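Local coordinates for protein superoxide dismutase [Fe] (PDB 1MA1) that catalyses the dismutation of superoxide radicals to hydrogen peroxide and dioxygen, using one iron ion per subunit of a homotetramer, at residues Y16-L21 and Q29-H34; W85-P90 and E186-I191. All blocks are in the same frame, centred on the assembly; numbering follows the deposited sequence.

Interaction 1 of 2, residues Y16-L21 and Q29-H34; sequences YPYDAL and QLTIHH. With FE (Fe (III) ion), chain G.
Tyr18 and Leu30 lead a mixed polar and apolar contact in which the loop ahead of helix 27-57 folds back onto the first turns of that helix. The Tyr18 ring lies across Thr31, whose CB stands over one ring face near the rim; Thr31 OG1 comes within 3.4 Å of Tyr18 CG but is hydrogen-bonded to the carbonyl of Arg27, one turn back. At the far end of the ring Tyr18 OH forms a 2.7 Å hydrogen bond with His34 ND1, met at the edge of the imidazole and in its plane. The two rings are tilted at 48°. With CG anti to the backbone N (chi1 -178°), the His34 ring reaches out to the tyrosine, and its rotation about CB-CG sets ND1 beside the hydroxyl. Gln35 NE2 also bonds to Tyr18 OH, and His34 NE2 is held by the carbonyl of Pro12, so both ring nitrogens of this buried histidine have partners.

Helix 27-57 is the first long helix of the alpha-hairpin domain of iron/manganese superoxide dismutases, and it carries the iron ligand His33, whose NE2 binds the iron at 2.1 Å; His81, Asp167 and His171 are the other protein ligands. The apolar half of the contact centres on Leu30 CD1, which lies 3.8 Å from Leu21 CD1 and approaches the Tyr16 ring obliquely; this methyl also touches the carbonyl oxygen Tyr18 O. A type I turn from Pro17 to Ala20, closed by a bond from Ala20 N to Pro17 O, reverses the loop between Tyr16 and Leu21; Leu14 packs on the same leucine, Leu30.

Interaction 2 of 2, residues W85-P90 and E186-I191; sequences WGNMGP and EAFWNI
Gly89 N donates a hydrogen bond to Ile191 O, 2.9 Å long with an N-H...O angle of 152°. Met88 CA lies 3.1 Å from the same oxygen, a CA-H...O contact that is secondary to the amide bond. Beside this backbone link the side chains of Met88 and Ile191 run next to each other in the same direction, Met88 SD resting 3.7 Å from Ile191 CD1. The bend at chi3 (-79°) turns the methyl end of Met88 aside while its sulfur lies in the plane of the Phe188 ring, 5.2 Å from the centroid: an edge-on Met-aromatic contact, supported by Met88 CG against Phe188 CE1 at 3.8 Å.

This buried patch joins the two domains of the iron/manganese superoxide dismutase fold, the exit from helix 64-86 of the alpha-hairpin domain meeting the end region of helix 181-188 in the C-terminal domain. Shortening Met88 to an alanine would take away the sulfur and is likely to open a gap between Ile191 CD1 and the Phe188 edge, leaving both without their sulfur neighbour. Farther along that edge lies Asn87 ND2, its amide plane 79° from the ring. Asn87 OD1 accepts from Arg200 and from the backbone N of Val165, while Leu164 and Leu166 of strand 164-167 pack on Phe188.

Interaction 1 closes before interaction 2 opens along the chain, and their centres lie about 12 Å apart on the same side of the chain's centre. The first is local to the start of helix 27-57; the second spans 96 residues and ties the end of helix 64-86 to the C-terminal domain. These two helices are consecutive in the chain, and the contacts meet directly: Tyr16 OH lies 3.0 Å from Trp85 O in a probable hydrogen bond, Leu21 CD2 packs on Gly89 O, and the Trp85 ring meets the iron ligand His33 edge-to-face. The N-terminal loop, the metal-bearing helix and the domain junction thus form one continuous packed region beside the iron site.

Interaction 1 of 2, residues Y16-L21 and Q29-H34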
ATOM      1  N   TYR A  16     -20.503 -20.960  17.536  1.00 26.56           N
ATOM      2  CA  TYR A  16     -20.121 -22.286  18.015  1.00 26.49           C
ATOM      3  C   TYR A  16     -19.049 -22.164  19.088  1.00 27.17           C
ATOM      4  O   TYR A  16     -18.378 -21.139  19.187  1.00 25.84           O
ATOM      5  CB  TYR A  16     -19.600 -23.165  16.853  1.00 26.02           C
ATOM      6  CG  TYR A  16     -18.643 -22.466  15.905  1.00 20.72           C
ATOM      7  CD1 TYR A  16     -17.440 -21.925  16.359  1.00 20.80           C
ATOM      8  CD2 TYR A  16     -18.975 -22.295  14.569  1.00 18.26           C
ATOM      9  CE1 TYR A  16     -16.597 -21.219  15.492  1.00 21.95           C
ATOM     10  CE2 TYR A  16     -18.152 -21.598  13.700  1.00 18.92           C
ATOM     11  CZ  TYR A  16     -16.972 -21.058  14.160  1.00 20.26           C
ATOM     12  OH  TYR A  16     -16.190 -20.328  13.297  1.00 21.54           O
ATOM     13  N   PRO A  17     -18.886 -23.208  19.919  1.00 27.76           N
ATOM     14  CA  PRO A  17     -17.905 -23.176  21.008  1.00 27.73           C
ATOM     15  C   PRO A  17     -16.464 -23.168  20.519  1.00 27.73           C
ATOM     16  O   PRO A  17     -16.176 -23.643  19.420  1.00 28.85           O
ATOM     17  CB  PRO A  17     -18.238 -24.426  21.820  1.00 27.46           C
ATOM     18  CG  PRO A  17     -18.804 -25.347  20.823  1.00 29.40           C
ATOM     19  CD  PRO A  17     -19.675 -24.449  19.961  1.00 28.87           C
ATOM     20  N   TYR A  18     -15.568 -22.639  21.351  1.00 25.63           N
ATOM     21  CA  TYR A  18     -14.189 -22.396  20.962  1.00 24.56           C
ATOM     22  C   TYR A  18     -13.438 -23.664  20.573  1.00 25.20           C
ATOM     23  O   TYR A  18     -12.340 -23.599  20.025  1.00 26.89           O
ATOM     24  CB  TYR A  18     -13.435 -21.671  22.096  1.00 21.25           C
ATOM     25  CG  TYR A  18     -13.776 -20.196  22.221  1.00 19.62           C
ATOM     26  CD1 TYR A  18     -13.591 -19.320  21.152  1.00 18.80           C
ATOM     27  CD2 TYR A  18     -14.330 -19.685  23.391  1.00 20.66           C
ATOM     28  CE1 TYR A  18     -13.958 -17.965  21.243  1.00 18.93           C
ATOM     29  CE2 TYR A  18     -14.702 -18.334  23.495  1.00 20.54           C
ATOM     30  CZ  TYR A  18     -14.519 -17.477  22.412  1.00 20.70           C
ATOM     31  OH  TYR A  18     -14.930 -16.159  22.485  1.00 18.76           O
ATOM     32  N   ASP A  19     -14.013 -24.823  20.850  1.00 25.87           N
ATOM     33  CA  ASP A  19     -13.340 -26.057  20.485  1.00 26.35           C
ATOM     34  C   ASP A  19     -14.099 -26.721  19.350  1.00 27.63           C
ATOM     35  O   ASP A  19     -13.840 -27.874  19.012  1.00 28.84           O
ATOM     36  CB  ASP A  19     -13.245 -26.992  21.693  1.00 25.94           C
ATOM     37  CG  ASP A  19     -14.605 -27.571  22.119  1.00 29.72           C
ATOM     38  OD1 ASP A  19     -15.672 -27.004  21.753  1.00 29.03           O
ATOM     39  OD2 ASP A  19     -14.595 -28.604  22.844  1.00 28.22           O
ATOM     40  N   ALA A  20     -15.031 -25.984  18.751  1.00 27.34           N
ATOM     41  CA  ALA A  20     -15.877 -26.553  17.707  1.00 27.42           C
ATOM     42  C   ALA A  20     -15.088 -26.927  16.438  1.00 27.45           C
ATOM     43  O   ALA A  20     -15.577 -27.684  15.597  1.00 27.97           O
ATOM     44  CB  ALA A  20     -17.034 -25.581  17.363  1.00 26.41           C
ATOM     45  N   LEU A  21     -13.875 -26.400  16.302  1.00 26.38           N
ATOM     46  CA  LEU A  21     -13.184 -26.434  15.023  1.00 25.39           C
ATOM     47  C   LEU A  21     -11.927 -27.293  15.094  1.00 27.03           C
ATOM     48  O   LEU A  21     -11.178 -27.392  14.119  1.00 26.28           O
ATOM     49  CB  LEU A  21     -12.806 -25.018  14.595  1.00 24.36           C
ATOM     50  CG  LEU A  21     -13.917 -23.982  14.483  1.00 22.26           C
ATOM     51  CD1 LEU A  21     -13.324 -22.712  13.874  1.00 20.00           C
ATOM     52  CD2 LEU A  21     -15.066 -24.524  13.631  1.00 20.27           C
ATOM     53  N   GLN A  29      -6.067 -21.492  19.757  1.00 29.60           N
ATOM     54  CA  GLN A  29      -5.909 -20.672  18.559  1.00 26.85           C
ATOM     55  C   GLN A  29      -7.140 -19.794  18.326  1.00 25.57           C
ATOM     56  O   GLN A  29      -7.022 -18.595  18.071  1.00 22.32           O
ATOM     57  CB  GLN A  29      -5.671 -21.563  17.333  1.00 25.52           C
ATOM     58  CG  GLN A  29      -5.375 -20.767  16.063  1.00 25.26           C
ATOM     59  CD  GLN A  29      -4.092 -19.956  16.179  1.00 24.37           C
ATOM     60  OE1 GLN A  29      -3.000 -20.436  15.854  1.00 20.83           O
ATOM     61  NE2 GLN A  29      -4.217 -18.726  16.669  1.00 22.48           N
ATOM     62  N   LEU A  30      -8.316 -20.408  18.417  1.00 24.57           N
ATOM     63  CA  LEU A  30      -9.572 -19.735  18.115  1.00 22.15           C
ATOM     64  C   LEU A  30      -9.891 -18.685  19.180  1.00 22.93           C
ATOM     65  O   LEU A  30     -10.387 -17.600  18.882  1.00 23.48           O
ATOM     66  CB  LEU A  30     -10.697 -20.764  18.057  1.00 20.67           C
ATOM     67  CG  LEU A  30     -11.836 -20.541  17.063  1.00 18.16           C
ATOM     68  CD1 LEU A  30     -12.973 -21.488  17.408  1.00 12.38           C
ATOM     69  CD2 LEU A  30     -12.315 -19.107  17.133  1.00 16.89           C
ATOM     70  N   THR A  31      -9.608 -19.014  20.432  1.00 23.14           N
ATOM     71  CA  THR A  31     -10.021 -18.169  21.534  1.00 22.28           C
ATOM     72  C   THR A  31      -9.298 -16.834  21.497  1.00 24.38           C
ATOM     73  O   THR A  31      -9.902 -15.773  21.666  1.00 25.17           O
ATOM     74  CB  THR A  31      -9.728 -18.845  22.855  1.00 19.78           C
ATOM     75  OG1 THR A  31     -10.446 -20.079  22.902  1.00 19.42           O
ATOM     76  CG2 THR A  31     -10.131 -17.955  24.014  1.00 16.68           C
ATOM     77  N   ILE A  32      -7.997 -16.881  21.271  1.00 24.50           N
ATOM     78  CA  ILE A  32      -7.237 -15.653  21.249  1.00 26.39           C
ATOM     79  C   ILE A  32      -7.417 -14.820  19.954  1.00 25.02           C
ATOM     80  O   ILE A  32      -7.433 -13.582  20.022  1.00 26.16           O
ATOM     81  CB  ILE A  32      -5.728 -15.960  21.565  1.00 28.08           C
ATOM     82  CG1 ILE A  32      -4.859 -14.763  21.201  1.00 31.47           C
ATOM     83  CG2 ILE A  32      -5.284 -17.214  20.861  1.00 26.54           C
ATOM     84  CD1 ILE A  32      -3.387 -14.952  21.527  1.00 32.90           C
ATOM     85  N   HIS A  33      -7.590 -15.479  18.802  1.00 22.08           N
ATOM     86  CA  HIS A  33      -7.931 -14.783  17.554  1.00 22.20           C
ATOM     87  C   HIS A  33      -9.191 -13.965  17.790  1.00 21.96           C
ATOM     88  O   HIS A  33      -9.254 -12.782  17.437  1.00 21.51           O
ATOM     89  CB  HIS A  33      -8.187 -15.793  16.407  1.00 21.11           C
ATOM     90  CG  HIS A  33      -8.216 -15.199  15.026  1.00 16.45           C
ATOM     91  ND1 HIS A  33      -8.141 -15.980  13.901  1.00 19.38           N
ATOM     92  CD2 HIS A  33      -8.283 -13.916  14.575  1.00 17.23           C
ATOM     93  CE1 HIS A  33      -8.155 -15.218  12.818  1.00 21.47           C
ATOM     94  NE2 HIS A  33      -8.242 -13.955  13.196  1.00 20.91           N
ATOM     95  N   HIS A  34     -10.195 -14.604  18.389  1.00 20.81           N
ATOM     96  CA  HIS A  34     -11.492 -13.976  18.588  1.00 20.29           C
ATOM     97  C   HIS A  34     -11.422 -12.893  19.643  1.00 21.93           C
ATOM     98  O   HIS A  34     -11.906 -11.782  19.434  1.00 25.18           O
ATOM     99  CB  HIS A  34     -12.524 -15.013  19.006  1.00 17.34           C
ATOM    100  CG  HIS A  34     -13.901 -14.457  19.182  1.00 15.22           C
ATOM    101  ND1 HIS A  34     -14.631 -14.608  20.342  1.00 13.22           N
ATOM    102  CD2 HIS A  34     -14.690 -13.743  18.338  1.00 15.37           C
ATOM    103  CE1 HIS A  34     -15.802 -14.018  20.211  1.00 12.57           C
ATOM    104  NE2 HIS A  34     -15.862 -13.486  19.000  1.00 14.58           N
TER
HETATM  105 FE    FE G 206      -7.336 -12.303  12.229  0.50 43.26          FE
HETATM  106  O   HOH W   1      -6.827 -10.777  11.188  0.50  2.39           O

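Interaction 2 of 2, residues W85-P90 and E186-I191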
ATOM      1  N   TRP A  85     -15.665 -16.090  10.748  1.00 18.93           N
ATOM      2  CA  TRP A  85     -16.287 -16.982  11.722  1.00 18.52           C
ATOM      3  C   TRP A  85     -17.507 -17.635  11.088  1.00 18.17           C
ATOM      4  O   TRP A  85     -17.796 -18.816  11.302  1.00 20.12           O
ATOM      5  CB  TRP A  85     -16.719 -16.202  12.963  1.00 17.95           C
ATOM      6  CG  TRP A  85     -15.648 -15.384  13.597  1.00 12.91           C
ATOM      7  CD1 TRP A  85     -15.778 -14.126  14.090  1.00 13.86           C
ATOM      8  CD2 TRP A  85     -14.290 -15.766  13.825  1.00 13.41           C
ATOM      9  NE1 TRP A  85     -14.582 -13.687  14.612  1.00 15.36           N
ATOM     10  CE2 TRP A  85     -13.650 -14.676  14.462  1.00 13.42           C
ATOM     11  CE3 TRP A  85     -13.549 -16.921  13.556  1.00 12.04           C
ATOM     12  CZ2 TRP A  85     -12.314 -14.709  14.830  1.00 13.78           C
ATOM     13  CZ3 TRP A  85     -12.211 -16.954  13.927  1.00 10.78           C
ATOM     14  CH2 TRP A  85     -11.607 -15.855  14.554  1.00 13.90           C
ATOM     15  N   GLY A  86     -18.211 -16.854  10.290  1.00 17.05           N
ATOM     16  CA  GLY A  86     -19.486 -17.301   9.778  1.00 18.09           C
ATOM     17  C   GLY A  86     -19.378 -18.370   8.703  1.00 20.95           C
ATOM     18  O   GLY A  86     -20.311 -19.176   8.553  1.00 19.56           O
ATOM     19  N   ASN A  87     -18.277 -18.388   7.945  1.00 18.98           N
ATOM     20  CA  ASN A  87     -18.122 -19.419   6.938  1.00 20.00           C
ATOM     21  C   ASN A  87     -17.148 -20.507   7.370  1.00 22.03           C
ATOM     22  O   ASN A  87     -16.485 -21.142   6.542  1.00 20.41           O
ATOM     23  CB  ASN A  87     -17.763 -18.815   5.549  1.00 18.84           C
ATOM     24  CG  ASN A  87     -16.430 -18.028   5.513  1.00 20.26           C
ATOM     25  OD1 ASN A  87     -16.375 -16.941   4.917  1.00 18.96           O
ATOM     26  ND2 ASN A  87     -15.359 -18.584   6.096  1.00 17.52           N
ATOM     27  N   MET A  88     -17.093 -20.734   8.687  1.00 23.72           N
ATOM     28  CA  MET A  88     -16.571 -21.989   9.235  1.00 24.44           C
ATOM     29  C   MET A  88     -17.582 -22.672  10.151  1.00 25.33           C
ATOM     30  O   MET A  88     -18.522 -22.047  10.632  1.00 27.46           O
ATOM     31  CB  MET A  88     -15.273 -21.749  10.020  1.00 22.26           C
ATOM     32  CG  MET A  88     -14.133 -21.152   9.206  1.00 22.34           C
ATOM     33  SD  MET A  88     -12.558 -21.047  10.127  1.00 21.09           S
ATOM     34  CE  MET A  88     -12.830 -19.611  11.110  1.00 20.15           C
ATOM     35  N   GLY A  89     -17.379 -23.962  10.385  1.00 24.60           N
ATOM     36  CA  GLY A  89     -18.094 -24.656  11.428  1.00 24.87           C
ATOM     37  C   GLY A  89     -17.474 -26.015  11.716  1.00 27.14           C
ATOM     38  O   GLY A  89     -16.456 -26.377  11.126  1.00 25.97           O
ATOM     39  N   PRO A  90     -18.070 -26.798  12.632  1.00 28.16           N
ATOM     40  CA  PRO A  90     -17.622 -28.149  12.981  1.00 28.04           C
ATOM     41  C   PRO A  90     -17.344 -29.011  11.744  1.00 28.32           C
ATOM     42  O   PRO A  90     -18.127 -29.025  10.790  1.00 27.11           O
ATOM     43  CB  PRO A  90     -18.798 -28.693  13.792  1.00 27.59           C
ATOM     44  CG  PRO A  90     -19.348 -27.501  14.431  1.00 27.11           C
ATOM     45  CD  PRO A  90     -19.335 -26.486  13.318  1.00 27.87           C
ATOM     46  N   GLU A 186      -4.626 -25.756   4.229  1.00 21.36           N
ATOM     47  CA  GLU A 186      -5.146 -27.082   3.923  1.00 21.84           C
ATOM     48  C   GLU A 186      -6.181 -27.558   4.953  1.00 20.36           C
ATOM     49  O   GLU A 186      -7.209 -28.126   4.590  1.00 19.23           O
ATOM     50  CB  GLU A 186      -3.987 -28.075   3.834  1.00 25.61           C
ATOM     51  CG  GLU A 186      -4.392 -29.474   3.484  1.00 31.02           C
ATOM     52  CD  GLU A 186      -5.271 -29.506   2.254  1.00 39.62           C
ATOM     53  OE1 GLU A 186      -4.947 -28.787   1.274  1.00 37.96           O
ATOM     54  OE2 GLU A 186      -6.284 -30.259   2.267  1.00 44.62           O
ATOM     55  N   ALA A 187      -5.919 -27.320   6.233  1.00 19.48           N
ATOM     56  CA  ALA A 187      -6.874 -27.696   7.275  1.00 21.69           C
ATOM     57  C   ALA A 187      -8.201 -26.963   7.099  1.00 22.83           C
ATOM     58  O   ALA A 187      -9.264 -27.491   7.427  1.00 21.77           O
ATOM     59  CB  ALA A 187      -6.294 -27.403   8.655  1.00 21.94           C
ATOM     60  N   PHE A 188      -8.131 -25.746   6.557  1.00 24.04           N
ATOM     61  CA  PHE A 188      -9.282 -24.856   6.489  1.00 21.88           C
ATOM     62  C   PHE A 188     -10.419 -25.501   5.714  1.00 21.85           C
ATOM     63  O   PHE A 188     -11.589 -25.320   6.051  1.00 21.44           O
ATOM     64  CB  PHE A 188      -8.866 -23.548   5.829  1.00 22.99           C
ATOM     65  CG  PHE A 188     -10.013 -22.635   5.501  1.00 22.76           C
ATOM     66  CD1 PHE A 188     -10.750 -22.027   6.513  1.00 22.31           C
ATOM     67  CD2 PHE A 188     -10.369 -22.396   4.171  1.00 20.19           C
ATOM     68  CE1 PHE A 188     -11.830 -21.195   6.199  1.00 21.70           C
ATOM     69  CE2 PHE A 188     -11.447 -21.570   3.853  1.00 19.92           C
ATOM     70  CZ  PHE A 188     -12.180 -20.969   4.864  1.00 19.25           C
ATOM     71  N   TRP A 189     -10.074 -26.253   4.675  1.00 21.30           N
ATOM     72  CA  TRP A 189     -11.087 -26.817   3.789  1.00 22.08           C
ATOM     73  C   TRP A 189     -11.914 -27.900   4.473  1.00 23.60           C
ATOM     74  O   TRP A 189     -12.968 -28.298   3.971  1.00 25.64           O
ATOM     75  CB  TRP A 189     -10.437 -27.379   2.521  1.00 20.50           C
ATOM     76  CG  TRP A 189      -9.758 -26.326   1.717  1.00 19.80           C
ATOM     77  CD1 TRP A 189      -8.414 -26.104   1.619  1.00 19.69           C
ATOM     78  CD2 TRP A 189     -10.392 -25.308   0.932  1.00 17.84           C
ATOM     79  NE1 TRP A 189      -8.171 -25.008   0.811  1.00 16.94           N
ATOM     80  CE2 TRP A 189      -9.367 -24.502   0.381  1.00 15.23           C
ATOM     81  CE3 TRP A 189     -11.725 -24.996   0.646  1.00 16.70           C
ATOM     82  CZ2 TRP A 189      -9.634 -23.406  -0.439  1.00 12.16           C
ATOM     83  CZ3 TRP A 189     -11.991 -23.898  -0.174  1.00 15.33           C
ATOM     84  CH2 TRP A 189     -10.945 -23.121  -0.706  1.00 12.43           C
ATOM     85  N   ASN A 190     -11.443 -28.361   5.629  1.00 23.87           N
ATOM     86  CA  ASN A 190     -12.209 -29.298   6.438  1.00 24.37           C
ATOM     87  C   ASN A 190     -13.344 -28.632   7.199  1.00 24.78           C
ATOM     88  O   ASN A 190     -14.269 -29.307   7.637  1.00 26.47           O
ATOM     89  CB  ASN A 190     -11.300 -30.003   7.436  1.00 26.10           C
ATOM     90  CG  ASN A 190     -10.307 -30.915   6.766  1.00 25.99           C
ATOM     91  OD1 ASN A 190     -10.697 -31.901   6.164  1.00 27.27           O
ATOM     92  ND2 ASN A 190      -9.019 -30.592   6.865  1.00 25.19           N
ATOM     93  N   ILE A 191     -13.276 -27.316   7.362  1.00 23.52           N
ATOM     94  CA  ILE A 191     -14.240 -26.635   8.206  1.00 22.64           C
ATOM     95  C   ILE A 191     -14.968 -25.481   7.517  1.00 24.95           C
ATOM     96  O   ILE A 191     -15.693 -24.734   8.170  1.00 25.07           O
ATOM     97  CB  ILE A 191     -13.558 -26.126   9.487  1.00 21.30           C
ATOM     98  CG1 ILE A 191     -12.254 -25.378   9.138  1.00 16.11           C
ATOM     99  CG2 ILE A 191     -13.268 -27.301  10.392  1.00 19.44           C
ATOM    100  CD1 ILE A 191     -11.623 -24.636  10.294  1.00  8.62           C
TER